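Local structure of O-ureido-L-serine synthase (Streptomyces lavendulae, 3X43) at residues V99-L104 / E295-T300; H217-L222 / A262-G267. The protein catalyses the PLP-dependent addition of hydroxyurea to O-acetyl-L-serine, giving O-ureido-L-serine for D-cycloserine biosynthesis, and also makes L-cysteine when sulfide is the second substrate. All coordinates share one frame; numbering follows the deposited sequence.

Contact 1. Residues V99-L104 / E295-T300; sequences VERRKL and ERYLST
R101 and E100, neighbours on helix 99-107, reach across to the loop 295-300 with side chains bent differently. The R101 chain kinks at both chi2 (69°) and chi3, which swings the guanidinium over to the loop. There NH1 comes within 2.9 Å of the carbonyl O of R296, though the angle is too poor for a hydrogen bond. NH2 approaches the Y297 ring, 3.7 Å from CE1, with the guanidinium and ring planes 77° apart; CZ of R101 lies 5.1 Å from the centroid of the Y297 ring, so any cation-pi attraction is weak. At the guanidinium's edge, near its plane, sits the methyl CG2 of T300. R101 NE is buried here with no polar partner in the model. E100 has CG wedged between its backbone N and carbonyl carbon (chi1 51°), and its carboxylate faces S299, whose OG makes a weak and doubtful bond to OE2. The loop braces itself with a type I turn from Y297 to T300, where T300 OG1 donates to Y297 O (2.8 Å), in the carbonyl plane and on a lone pair. The OH of Y297, a residue of the PLP pocket, bonds to D292. R296 salt-bridges E295 of the second subunit, and its NH1 also bonds to N73. L104 and R296 both pack on I76, so helix 73-85 adjoins helix 99-107 and the loop after strand 284-290.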
loop_
_atom_site.group_PDB
_atom_site.type_symbol
_atom_site.label_atom_id
_atom_site.label_comp_id
_atom_site.label_asym_id
_atom_site.label_seq_id
_atom_site.Cartn_x
_atom_site.Cartn_y
_atom_site.Cartn_z
ATOM N N VAL B 99 -24.705 9.094 -26.731
ATOM C CA VAL B 99 -23.589 8.928 -27.651
ATOM C C VAL B 99 -22.255 8.888 -26.911
ATOM O O VAL B 99 -21.224 8.538 -27.490
ATOM C CB VAL B 99 -23.561 10.062 -28.709
ATOM C CG1 VAL B 99 -22.733 11.240 -28.208
ATOM C CG2 VAL B 99 -22.999 9.531 -30.015
ATOM N N GLU B 100 -22.280 9.246 -25.629
ATOM C CA GLU B 100 -21.072 9.242 -24.808
ATOM C C GLU B 100 -20.723 7.814 -24.396
ATOM O O GLU B 100 -19.558 7.417 -24.435
ATOM C CB GLU B 100 -21.271 10.115 -23.564
ATOM C CG GLU B 100 -22.528 9.802 -22.762
ATOM C CD GLU B 100 -23.151 11.042 -22.141
ATOM O OE1 GLU B 100 -23.255 11.104 -20.894
ATOM O OE2 GLU B 100 -23.535 11.953 -22.905
ATOM N N ARG B 101 -21.739 7.048 -24.000
ATOM C CA ARG B 101 -21.550 5.658 -23.597
ATOM C C ARG B 101 -21.138 4.873 -24.835
ATOM O O ARG B 101 -20.735 3.712 -24.752
ATOM C CB ARG B 101 -22.852 5.081 -23.029
ATOM C CG ARG B 101 -22.708 4.427 -21.658
ATOM C CD ARG B 101 -22.428 5.467 -20.586
ATOM N NE ARG B 101 -22.976 5.094 -19.285
ATOM C CZ ARG B 101 -23.770 5.872 -18.553
ATOM N NH1 ARG B 101 -24.119 7.075 -18.994
ATOM N NH2 ARG B 101 -24.210 5.452 -17.377
ATOM N N ARG B 102 -21.245 5.529 -25.983
ATOM C CA ARG B 102 -20.880 4.928 -27.253
ATOM C C ARG B 102 -19.411 5.212 -27.542
ATOM O O ARG B 102 -18.634 4.295 -27.792
ATOM C CB ARG B 102 -21.754 5.501 -28.373
ATOM C CG ARG B 102 -22.268 4.462 -29.359
ATOM C CD ARG B 102 -23.349 5.039 -30.262
ATOM N NE ARG B 102 -24.680 4.899 -29.679
ATOM C CZ ARG B 102 -25.810 5.202 -30.311
ATOM N NH1 ARG B 102 -26.975 5.042 -29.699
ATOM N NH2 ARG B 102 -25.774 5.662 -31.553
ATOM N N LYS B 103 -19.035 6.487 -27.499
ATOM C CA LYS B 103 -17.656 6.896 -27.758
ATOM C C LYS B 103 -16.692 6.221 -26.783
ATOM O O LYS B 103 -15.556 5.904 -27.137
ATOM C CB LYS B 103 -17.521 8.417 -27.636
ATOM C CG LYS B 103 -18.587 9.201 -28.380
ATOM C CD LYS B 103 -18.550 10.676 -28.010
ATOM C CE LYS B 103 -17.651 11.456 -28.953
ATOM N NZ LYS B 103 -18.347 12.637 -29.525
ATOM N N LEU B 104 -17.156 6.013 -25.554
ATOM C CA LEU B 104 -16.349 5.378 -24.524
ATOM C C LEU B 104 -15.921 3.984 -24.956
ATOM O O LEU B 104 -14.755 3.615 -24.823
ATOM C CB LEU B 104 -17.137 5.286 -23.219
ATOM C CG LEU B 104 -16.437 5.701 -21.920
ATOM C CD1 LEU B 104 -14.966 6.010 -22.168
ATOM C CD2 LEU B 104 -17.153 6.915 -21.340
ATOM N N GLU B 295 -18.674 11.232 -13.626
ATOM C CA GLU B 295 -18.254 11.850 -14.876
ATOM C C GLU B 295 -18.935 11.329 -16.141
ATOM O O GLU B 295 -18.981 12.034 -17.141
ATOM C CB GLU B 295 -16.737 11.750 -15.042
ATOM C CG GLU B 295 -16.198 12.658 -16.138
ATOM C CD GLU B 295 -14.882 13.325 -15.776
ATOM O OE1 GLU B 295 -14.265 13.951 -16.664
ATOM O OE2 GLU B 295 -14.463 13.226 -14.604
ATOM N N ARG B 296 -19.455 10.108 -16.124
ATOM C CA ARG B 296 -20.121 9.611 -17.324
ATOM C C ARG B 296 -21.630 9.834 -17.277
ATOM O O ARG B 296 -22.375 9.217 -18.036
ATOM C CB ARG B 296 -19.815 8.119 -17.560
ATOM C CG ARG B 296 -20.029 7.190 -16.382
ATOM C CD ARG B 296 -19.405 5.815 -16.662
ATOM N NE ARG B 296 -18.004 5.926 -17.072
ATOM C CZ ARG B 296 -17.049 5.052 -16.753
ATOM N NH1 ARG B 296 -17.328 3.988 -16.015
ATOM N NH2 ARG B 296 -15.804 5.251 -17.165
ATOM N N TYR B 297 -22.064 10.741 -16.399
ATOM C CA TYR B 297 -23.483 11.050 -16.229
ATOM C C TYR B 297 -23.872 12.464 -16.654
ATOM O O TYR B 297 -25.029 12.860 -16.517
ATOM C CB TYR B 297 -23.881 10.853 -14.766
ATOM C CG TYR B 297 -23.888 9.409 -14.340
ATOM C CD1 TYR B 297 -25.008 8.607 -14.561
ATOM C CD2 TYR B 297 -22.761 8.832 -13.755
ATOM C CE1 TYR B 297 -25.006 7.261 -14.211
ATOM C CE2 TYR B 297 -22.754 7.484 -13.404
ATOM C CZ TYR B 297 -23.877 6.705 -13.634
ATOM O OH TYR B 297 -23.880 5.375 -13.275
ATOM N N LEU B 298 -22.916 13.222 -17.176
ATOM C CA LEU B 298 -23.178 14.599 -17.578
ATOM C C LEU B 298 -24.394 14.779 -18.484
ATOM O O LEU B 298 -24.933 15.881 -18.585
ATOM C CB LEU B 298 -21.942 15.192 -18.258
ATOM C CG LEU B 298 -20.614 15.178 -17.483
ATOM C CD1 LEU B 298 -19.747 16.344 -17.942
ATOM C CD2 LEU B 298 -20.867 15.273 -15.985
ATOM N N SER B 299 -24.832 13.705 -19.134
ATOM C CA SER B 299 -25.981 13.786 -20.024
ATOM C C SER B 299 -27.149 12.934 -19.566
ATOM O O SER B 299 -27.793 12.271 -20.376
ATOM C CB SER B 299 -25.576 13.376 -21.437
ATOM O OG SER B 299 -24.801 14.395 -22.043
ATOM N N THR B 300 -27.418 12.956 -18.264
ATOM C CA THR B 300 -28.513 12.181 -17.696
ATOM C C THR B 300 -29.269 13.023 -16.682
ATOM O O THR B 300 -28.943 14.191 -16.472
ATOM C CB THR B 300 -27.997 10.906 -17.006
ATOM O OG1 THR B 300 -27.181 11.266 -15.885
ATOM C CG2 THR B 300 -27.182 10.066 -17.982
#

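Contact 2. Residues H217-L222 / A262-G267; sequences HQIQGL and AGISAG. With PLP (pyridoxal-5'-phosphate), chain J.
S265 reaches from the first turn of helix 264-279 to both the loop 217-222 and the cofactor. Its CB lies 3.7 Å from the carbonyl O of Q220 and 3.9 Å from CG of L222, so the loop packs against the root of the side chain. From there OG, placed between the backbone N and the carbonyl carbon (chi1 64°), turns to the pyridine ring and donates a hydrogen bond to PLP N1, 2.7 Å away. A hydroxyl facing the pyridine nitrogen is characteristic of the fold-type II PLP enzymes, the class of the cysteine synthases; a neutral donor here is consistent with an unprotonated N1. G263 is the N-cap of the helix, and one water accepts from the backbone N of S265 while donating to Q220 O. The loop makes a type II turn from I219 to L222 that brings G221 O to 3.4 Å from PLP C5. L222 CD2 lies 3.7 Å from C6 of the cofactor. I219 CG2 rests on S265 CA, and CG2 of I264 sits 3.9 Å from I219 CA.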
loop_
_atom_site.group_PDB
_atom_site.type_symbol
_atom_site.label_atom_id
_atom_site.label_comp_id
_atom_site.label_asym_id
_atom_site.label_seq_id
_atom_site.Cartn_x
_atom_site.Cartn_y
_atom_site.Cartn_z
ATOM N N HIS B 217 -36.617 2.676 -14.350
ATOM C CA HIS B 217 -36.152 3.684 -13.405
ATOM C C HIS B 217 -34.920 4.391 -13.960
ATOM O O HIS B 217 -34.424 4.048 -15.034
ATOM C CB HIS B 217 -35.807 3.016 -12.076
ATOM C CG HIS B 217 -34.824 1.893 -12.208
ATOM N ND1 HIS B 217 -33.576 1.922 -11.621
ATOM C CD2 HIS B 217 -34.897 0.719 -12.878
ATOM C CE1 HIS B 217 -32.924 0.814 -11.924
ATOM N NE2 HIS B 217 -33.702 0.068 -12.687
ATOM N N GLN B 218 -34.421 5.375 -13.224
ATOM C CA GLN B 218 -33.245 6.111 -13.665
ATOM C C GLN B 218 -32.015 5.904 -12.780
ATOM O O GLN B 218 -30.977 6.542 -12.992
ATOM C CB GLN B 218 -33.565 7.602 -13.772
ATOM C CG GLN B 218 -34.051 7.997 -15.149
ATOM C CD GLN B 218 -34.662 9.380 -15.178
ATOM O OE1 GLN B 218 -34.321 10.203 -16.032
ATOM N NE2 GLN B 218 -35.573 9.648 -14.244
ATOM N N ILE B 219 -32.126 5.026 -11.786
ATOM C CA ILE B 219 -30.982 4.749 -10.929
ATOM C C ILE B 219 -30.121 3.743 -11.687
ATOM O O ILE B 219 -30.076 2.560 -11.351
ATOM C CB ILE B 219 -31.393 4.153 -9.573
ATOM C CG1 ILE B 219 -32.433 5.048 -8.892
ATOM C CG2 ILE B 219 -30.166 4.038 -8.682
ATOM C CD1 ILE B 219 -32.979 4.476 -7.590
ATOM N N GLN B 220 -29.452 4.240 -12.724
ATOM C CA GLN B 220 -28.599 3.432 -13.588
ATOM C C GLN B 220 -27.731 2.397 -12.868
ATOM O O GLN B 220 -27.194 2.649 -11.786
ATOM C CB GLN B 220 -27.708 4.350 -14.429
ATOM C CG GLN B 220 -27.476 3.863 -15.858
ATOM C CD GLN B 220 -27.457 5.001 -16.870
ATOM O OE1 GLN B 220 -26.714 4.962 -17.852
ATOM N NE2 GLN B 220 -28.274 6.021 -16.631
ATOM N N GLY B 221 -27.601 1.233 -13.501
ATOM C CA GLY B 221 -26.807 0.151 -12.952
ATOM C C GLY B 221 -27.552 -0.719 -11.959
ATOM O O GLY B 221 -27.026 -1.733 -11.501
ATOM N N LEU B 222 -28.778 -0.335 -11.629
ATOM C CA LEU B 222 -29.567 -1.089 -10.670
ATOM C C LEU B 222 -30.752 -1.812 -11.291
ATOM O O LEU B 222 -31.075 -1.621 -12.464
ATOM C CB LEU B 222 -30.082 -0.168 -9.564
ATOM C CG LEU B 222 -29.065 0.456 -8.599
ATOM C CD1 LEU B 222 -29.799 0.971 -7.360
ATOM C CD2 LEU B 222 -28.018 -0.570 -8.198
ATOM N N ALA B 262 -19.614 10.866 -7.653
ATOM C CA ALA B 262 -20.045 9.540 -8.057
ATOM C C ALA B 262 -21.363 9.620 -8.811
ATOM O O ALA B 262 -21.901 10.709 -8.996
ATOM C CB ALA B 262 -20.190 8.659 -6.841
ATOM N N GLY B 263 -21.874 8.464 -9.233
ATOM C CA GLY B 263 -23.117 8.405 -9.989
ATOM C C GLY B 263 -24.397 8.269 -9.184
ATOM O O GLY B 263 -24.388 8.472 -7.971
ATOM N N ILE B 264 -25.493 7.911 -9.856
ATOM C CA ILE B 264 -26.804 7.776 -9.203
ATOM C C ILE B 264 -26.920 6.655 -8.176
ATOM O O ILE B 264 -27.431 6.876 -7.070
ATOM C CB ILE B 264 -27.962 7.568 -10.232
ATOM C CG1 ILE B 264 -27.670 8.302 -11.545
ATOM C CG2 ILE B 264 -29.277 8.023 -9.630
ATOM C CD1 ILE B 264 -27.345 9.753 -11.391
ATOM N N SER B 265 -26.472 5.452 -8.526
ATOM C CA SER B 265 -26.574 4.328 -7.586
ATOM C C SER B 265 -25.749 4.583 -6.331
ATOM O O SER B 265 -26.021 4.028 -5.275
ATOM C CB SER B 265 -26.121 3.013 -8.244
ATOM O OG SER B 265 -24.747 3.052 -8.601
ATOM N N ALA B 266 -24.728 5.418 -6.468
ATOM C CA ALA B 266 -23.866 5.763 -5.356
ATOM C C ALA B 266 -24.652 6.731 -4.468
ATOM O O ALA B 266 -24.512 6.722 -3.239
ATOM C CB ALA B 266 -22.591 6.422 -5.879
ATOM N N GLY B 267 -25.484 7.556 -5.103
ATOM C CA GLY B 267 -26.300 8.500 -4.363
ATOM C C GLY B 267 -27.386 7.754 -3.618
ATOM O O GLY B 267 -27.774 8.118 -2.492
HETATM N N1 PLP J . -24.301 0.737 -9.928
HETATM C C2 PLP J . -23.675 0.868 -11.172
HETATM C C2A PLP J . -23.518 2.217 -11.840
HETATM C C3 PLP J . -23.210 -0.275 -11.760
HETATM O O3 PLP J . -22.543 -0.222 -12.928
HETATM C C4 PLP J . -23.397 -1.515 -11.094
HETATM C C4A PLP J . -22.799 -2.830 -11.744
HETATM C C5 PLP J . -24.059 -1.555 -9.835
HETATM C C6 PLP J . -24.479 -0.430 -9.290
HETATM C C5A PLP J . -24.476 -2.844 -9.131
HETATM O O4P PLP J . -23.379 -3.701 -8.791
HETATM P P PLP J . -23.454 -5.291 -8.894
HETATM O O1P PLP J . -23.682 -5.603 -10.302
HETATM O O2P PLP J . -22.179 -5.817 -8.420
HETATM O O3P PLP J . -24.560 -5.722 -8.042
HETATM O O HOH W 1 -25.486 5.352 -11.090
#

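In the fold
Contact 2 is nested within the chain loop closed by contact 1, and the two centres lie 14 Å apart. They touch through Y297 and R101. CE2 of Y297 comes to 3.6 Å from CA of G263, and its CE1 lies 3.9 Å from CG1 of I264 and 4.0 Å from CB of Q220, so the ring packs against both segments of contact 2. R101 NH2 is 2.6 Å from OE1 of Q220. Both contacts line the PLP pocket: contact 1 through Y297, whose side chain comes within about 3 Å of the cofactor (nearest atoms), contact 2 through Q220, G221, L222 and S265. N73, bonded to R296, also binds PLP, as do G177, T178 and T181.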